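PDB 2DQ0: seryl-tRNA synthetase, which attaches serine to tRNA(Ser), using ATP, and probably also to tRNA(Sec), as a homodimeric class II aminoacyl-tRNA synthetase with a coiled-coil arm. Local coordinates for residues F128-L139 with K149-P159. Residues are numbered along the deposited sequence; the frame is centred on the assembly and turned at random.
Sequences FWGKARVWKGHL and KMEYEILEWKP
Strands 132-135 and 152-155 pair in parallel as the two strands of a beta-alpha-beta unit, with Ala132 beside Tyr152 and Trp135 beside Leu155. Four backbone hydrogen bonds join residues 132-134 to residues 151-155. Ala132 N reaches Glu151 O, and Glu153 N gives a nearly straight bond to Ala132 O at 2.7 Å. Val134 N bonds Glu153 O at 2.9 Å, and Leu155 N bonds Val134 O.

On one face, Leu155 CD1 lies 3.7 Å from Arg133 CB. Leu155 CD2 lies 3.7 Å from Arg133 NE. Arg133 NH2 reaches Trp157 CZ2 at 3.5 Å, the guanidinium and ring planes 61° apart. Arg133 NH1 and NH2 hydrogen-bond to Asn420 O and Gln422 O, respectively. Trp135 CG is anti to the backbone N (chi1 176°), which brings the indole near residues 157-159. Lys158, past strand 152-155, runs extended across one indole face. Lys158 CG is 3.7 Å from the Trp135 five-membered ring centroid, and Lys158 NZ makes an off-centre cation-pi contact with the six-membered ring. Pro159 CD packs on Trp135 CB at 3.6 Å. Beside the strands, Lys131 NZ and Glu153 OE1 form a salt bridge with a weak hydrogen bond, 3.3 Å long.

On the other face, Ala132, Val134 and Tyr152 pack against the connecting helix 139-146. Ala132 and Val134 also touch Trp361 of strand 354-362, in the large mixed sheet.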
# COMPACT_ATOMS: atom_id res chain seq x y z
N PHE A 128 34.37 8.41 -0.58
CA PHE A 128 34.34 7.05 -0.09
C PHE A 128 34.41 7.06 1.42
O PHE A 128 35.05 7.93 2.00
CB PHE A 128 35.53 6.25 -0.61
CG PHE A 128 35.62 6.19 -2.09
CD1 PHE A 128 36.24 7.21 -2.81
CD2 PHE A 128 35.10 5.09 -2.78
CE1 PHE A 128 36.36 7.13 -4.18
CE2 PHE A 128 35.22 5.00 -4.16
CZ PHE A 128 35.85 6.02 -4.87
N TRP A 129 33.78 6.08 2.06
CA TRP A 129 33.80 6.03 3.52
C TRP A 129 33.82 4.58 4.01
O TRP A 129 33.21 3.72 3.39
CB TRP A 129 32.55 6.75 4.05
CG TRP A 129 32.49 6.81 5.55
CD1 TRP A 129 33.03 7.78 6.36
CD2 TRP A 129 32.02 5.78 6.43
NE1 TRP A 129 32.93 7.40 7.68
CE2 TRP A 129 32.32 6.18 7.75
CE3 TRP A 129 31.38 4.55 6.22
CZ2 TRP A 129 32.01 5.39 8.86
CZ3 TRP A 129 31.08 3.76 7.33
CH2 TRP A 129 31.39 4.18 8.63
N GLY A 130 34.53 4.32 5.11
CA GLY A 130 34.54 2.97 5.70
C GLY A 130 35.60 1.96 5.31
O GLY A 130 36.40 2.18 4.40
N LYS A 131 35.60 0.83 6.02
CA LYS A 131 36.56 -0.26 5.77
C LYS A 131 35.84 -1.50 5.26
O LYS A 131 35.28 -2.29 6.03
CB LYS A 131 37.33 -0.60 7.04
CG LYS A 131 38.27 -1.78 6.90
CD LYS A 131 39.10 -1.93 8.17
CE LYS A 131 40.14 -3.04 8.07
NZ LYS A 131 40.88 -3.20 9.37
N ALA A 132 35.87 -1.66 3.95
CA ALA A 132 35.22 -2.76 3.27
C ALA A 132 35.84 -4.11 3.54
O ALA A 132 37.06 -4.26 3.63
CB ALA A 132 35.20 -2.51 1.77
N ARG A 133 34.98 -5.10 3.68
CA ARG A 133 35.42 -6.46 3.89
C ARG A 133 35.25 -7.12 2.52
O ARG A 133 34.15 -7.36 2.07
CB ARG A 133 34.57 -7.12 4.96
CG ARG A 133 34.62 -6.35 6.29
CD ARG A 133 33.60 -6.85 7.32
NE ARG A 133 33.77 -8.25 7.66
CZ ARG A 133 32.78 -9.05 8.05
NH1 ARG A 133 31.54 -8.56 8.15
NH2 ARG A 133 33.01 -10.33 8.34
N VAL A 134 36.38 -7.36 1.86
CA VAL A 134 36.42 -7.95 0.53
C VAL A 134 36.90 -9.40 0.48
O VAL A 134 37.88 -9.78 1.11
CB VAL A 134 37.37 -7.14 -0.40
CG1 VAL A 134 37.28 -7.66 -1.85
CG2 VAL A 134 37.03 -5.64 -0.32
N TRP A 135 36.19 -10.21 -0.30
CA TRP A 135 36.56 -11.61 -0.51
C TRP A 135 37.78 -11.62 -1.43
O TRP A 135 37.86 -10.82 -2.37
CB TRP A 135 35.45 -12.34 -1.22
CG TRP A 135 35.77 -13.75 -1.57
CD1 TRP A 135 36.29 -14.71 -0.73
CD2 TRP A 135 35.44 -14.42 -2.79
NE1 TRP A 135 36.29 -15.94 -1.36
CE2 TRP A 135 35.76 -15.79 -2.62
CE3 TRP A 135 34.88 -14.00 -4.00
CZ2 TRP A 135 35.55 -16.75 -3.64
CZ3 TRP A 135 34.66 -14.96 -5.03
CH2 TRP A 135 35.00 -16.32 -4.83
N LYS A 136 38.72 -12.53 -1.17
CA LYS A 136 39.92 -12.62 -2.00
C LYS A 136 39.56 -12.62 -3.49
O LYS A 136 40.27 -12.01 -4.29
CB LYS A 136 40.75 -13.87 -1.66
CG LYS A 136 42.04 -14.02 -2.48
CD LYS A 136 42.79 -15.28 -2.07
CE LYS A 136 44.00 -15.52 -2.96
NZ LYS A 136 44.54 -16.92 -2.84
N GLY A 137 38.43 -13.25 -3.84
CA GLY A 137 37.98 -13.34 -5.22
C GLY A 137 37.32 -12.13 -5.87
O GLY A 137 36.93 -12.19 -7.04
N HIS A 138 37.19 -11.03 -5.14
CA HIS A 138 36.56 -9.81 -5.66
C HIS A 138 37.53 -8.63 -5.61
O HIS A 138 37.19 -7.51 -5.93
CB HIS A 138 35.32 -9.46 -4.81
CG HIS A 138 34.17 -10.40 -5.00
ND1 HIS A 138 33.38 -10.81 -3.95
CD2 HIS A 138 33.67 -10.99 -6.11
CE1 HIS A 138 32.43 -11.61 -4.41
NE2 HIS A 138 32.59 -11.74 -5.71
N LEU A 139 38.75 -8.93 -5.18
CA LEU A 139 39.80 -7.95 -5.01
C LEU A 139 40.04 -6.98 -6.17
O LEU A 139 40.22 -5.77 -5.95
CB LEU A 139 41.10 -8.69 -4.67
CG LEU A 139 42.33 -7.94 -4.15
CD1 LEU A 139 43.10 -7.39 -5.31
CD2 LEU A 139 41.92 -6.87 -3.16
N LYS A 149 41.03 4.35 -3.44
CA LYS A 149 40.78 5.40 -2.48
C LYS A 149 39.98 4.96 -1.25
O LYS A 149 39.54 5.80 -0.48
CB LYS A 149 40.02 6.54 -3.17
CG LYS A 149 40.73 7.13 -4.40
CD LYS A 149 39.92 8.30 -4.99
CE LYS A 149 40.67 9.06 -6.10
NZ LYS A 149 40.89 8.30 -7.37
N MET A 150 39.81 3.66 -1.03
CA MET A 150 39.03 3.19 0.11
C MET A 150 39.73 2.10 0.93
O MET A 150 40.26 1.14 0.37
CB MET A 150 37.66 2.68 -0.38
CG MET A 150 36.79 1.96 0.66
SD MET A 150 35.14 1.52 0.02
CE MET A 150 34.19 1.68 1.43
N GLU A 151 39.72 2.25 2.25
CA GLU A 151 40.37 1.28 3.12
C GLU A 151 39.62 -0.04 3.04
O GLU A 151 38.43 -0.05 2.73
CB GLU A 151 40.42 1.80 4.56
CG GLU A 151 41.47 1.08 5.40
CD GLU A 151 42.79 0.88 4.64
OE1 GLU A 151 43.44 1.90 4.30
OE2 GLU A 151 43.17 -0.29 4.35
N TYR A 152 40.31 -1.16 3.28
CA TYR A 152 39.65 -2.45 3.20
C TYR A 152 40.40 -3.60 3.83
O TYR A 152 41.62 -3.60 3.93
CB TYR A 152 39.37 -2.81 1.74
CG TYR A 152 40.62 -3.13 0.96
CD1 TYR A 152 41.04 -4.46 0.79
CD2 TYR A 152 41.37 -2.12 0.38
CE1 TYR A 152 42.19 -4.76 0.05
CE2 TYR A 152 42.52 -2.41 -0.36
CZ TYR A 152 42.91 -3.73 -0.53
OH TYR A 152 44.00 -3.99 -1.32
N GLU A 153 39.65 -4.61 4.22
CA GLU A 153 40.19 -5.80 4.86
C GLU A 153 39.86 -6.98 3.96
O GLU A 153 38.76 -7.06 3.41
CB GLU A 153 39.53 -5.94 6.23
CG GLU A 153 39.91 -7.13 7.05
CD GLU A 153 39.26 -7.09 8.42
OE1 GLU A 153 39.69 -6.25 9.26
OE2 GLU A 153 38.32 -7.88 8.66
N ILE A 154 40.80 -7.90 3.78
CA ILE A 154 40.58 -9.07 2.95
C ILE A 154 39.99 -10.15 3.81
O ILE A 154 40.43 -10.37 4.94
CB ILE A 154 41.88 -9.60 2.35
CG1 ILE A 154 42.44 -8.59 1.36
CG2 ILE A 154 41.64 -10.96 1.69
CD1 ILE A 154 41.50 -8.26 0.23
N LEU A 155 38.97 -10.82 3.28
CA LEU A 155 38.31 -11.88 4.03
C LEU A 155 38.78 -13.23 3.56
O LEU A 155 38.95 -13.47 2.34
CB LEU A 155 36.80 -11.82 3.85
CG LEU A 155 36.02 -10.63 4.40
CD1 LEU A 155 34.62 -10.64 3.77
CD2 LEU A 155 35.97 -10.68 5.91
N GLU A 156 38.96 -14.11 4.55
CA GLU A 156 39.38 -15.48 4.33
C GLU A 156 38.28 -16.22 3.57
O GLU A 156 38.39 -16.50 2.36
CB GLU A 156 39.59 -16.19 5.68
CG GLU A 156 40.64 -15.59 6.61
CD GLU A 156 40.06 -14.64 7.65
OE1 GLU A 156 40.69 -14.48 8.72
OE2 GLU A 156 38.97 -14.06 7.40
N TRP A 157 37.23 -16.54 4.32
CA TRP A 157 36.06 -17.26 3.84
C TRP A 157 35.27 -16.43 2.84
O TRP A 157 35.44 -15.21 2.74
CB TRP A 157 35.18 -17.61 5.03
CG TRP A 157 34.99 -16.46 5.97
CD1 TRP A 157 35.93 -15.92 6.81
CD2 TRP A 157 33.80 -15.69 6.16
NE1 TRP A 157 35.40 -14.86 7.51
CE2 TRP A 157 34.09 -14.69 7.12
CE3 TRP A 157 32.53 -15.73 5.60
CZ2 TRP A 157 33.15 -13.76 7.54
CZ3 TRP A 157 31.59 -14.81 6.01
CH2 TRP A 157 31.91 -13.83 6.98
N LYS A 158 34.39 -17.09 2.11
CA LYS A 158 33.58 -16.36 1.14
C LYS A 158 32.29 -15.81 1.77
O LYS A 158 31.47 -16.56 2.29
CB LYS A 158 33.24 -17.26 -0.06
CG LYS A 158 32.65 -16.47 -1.18
CD LYS A 158 32.35 -17.32 -2.39
CE LYS A 158 31.69 -16.45 -3.46
NZ LYS A 158 31.23 -17.22 -4.65
N PRO A 159 32.12 -14.48 1.76
CA PRO A 159 30.92 -13.88 2.35
C PRO A 159 29.66 -14.24 1.55
O PRO A 159 29.69 -14.27 0.31
CB PRO A 159 31.24 -12.38 2.31
CG PRO A 159 32.13 -12.26 1.09
CD PRO A 159 33.04 -13.46 1.24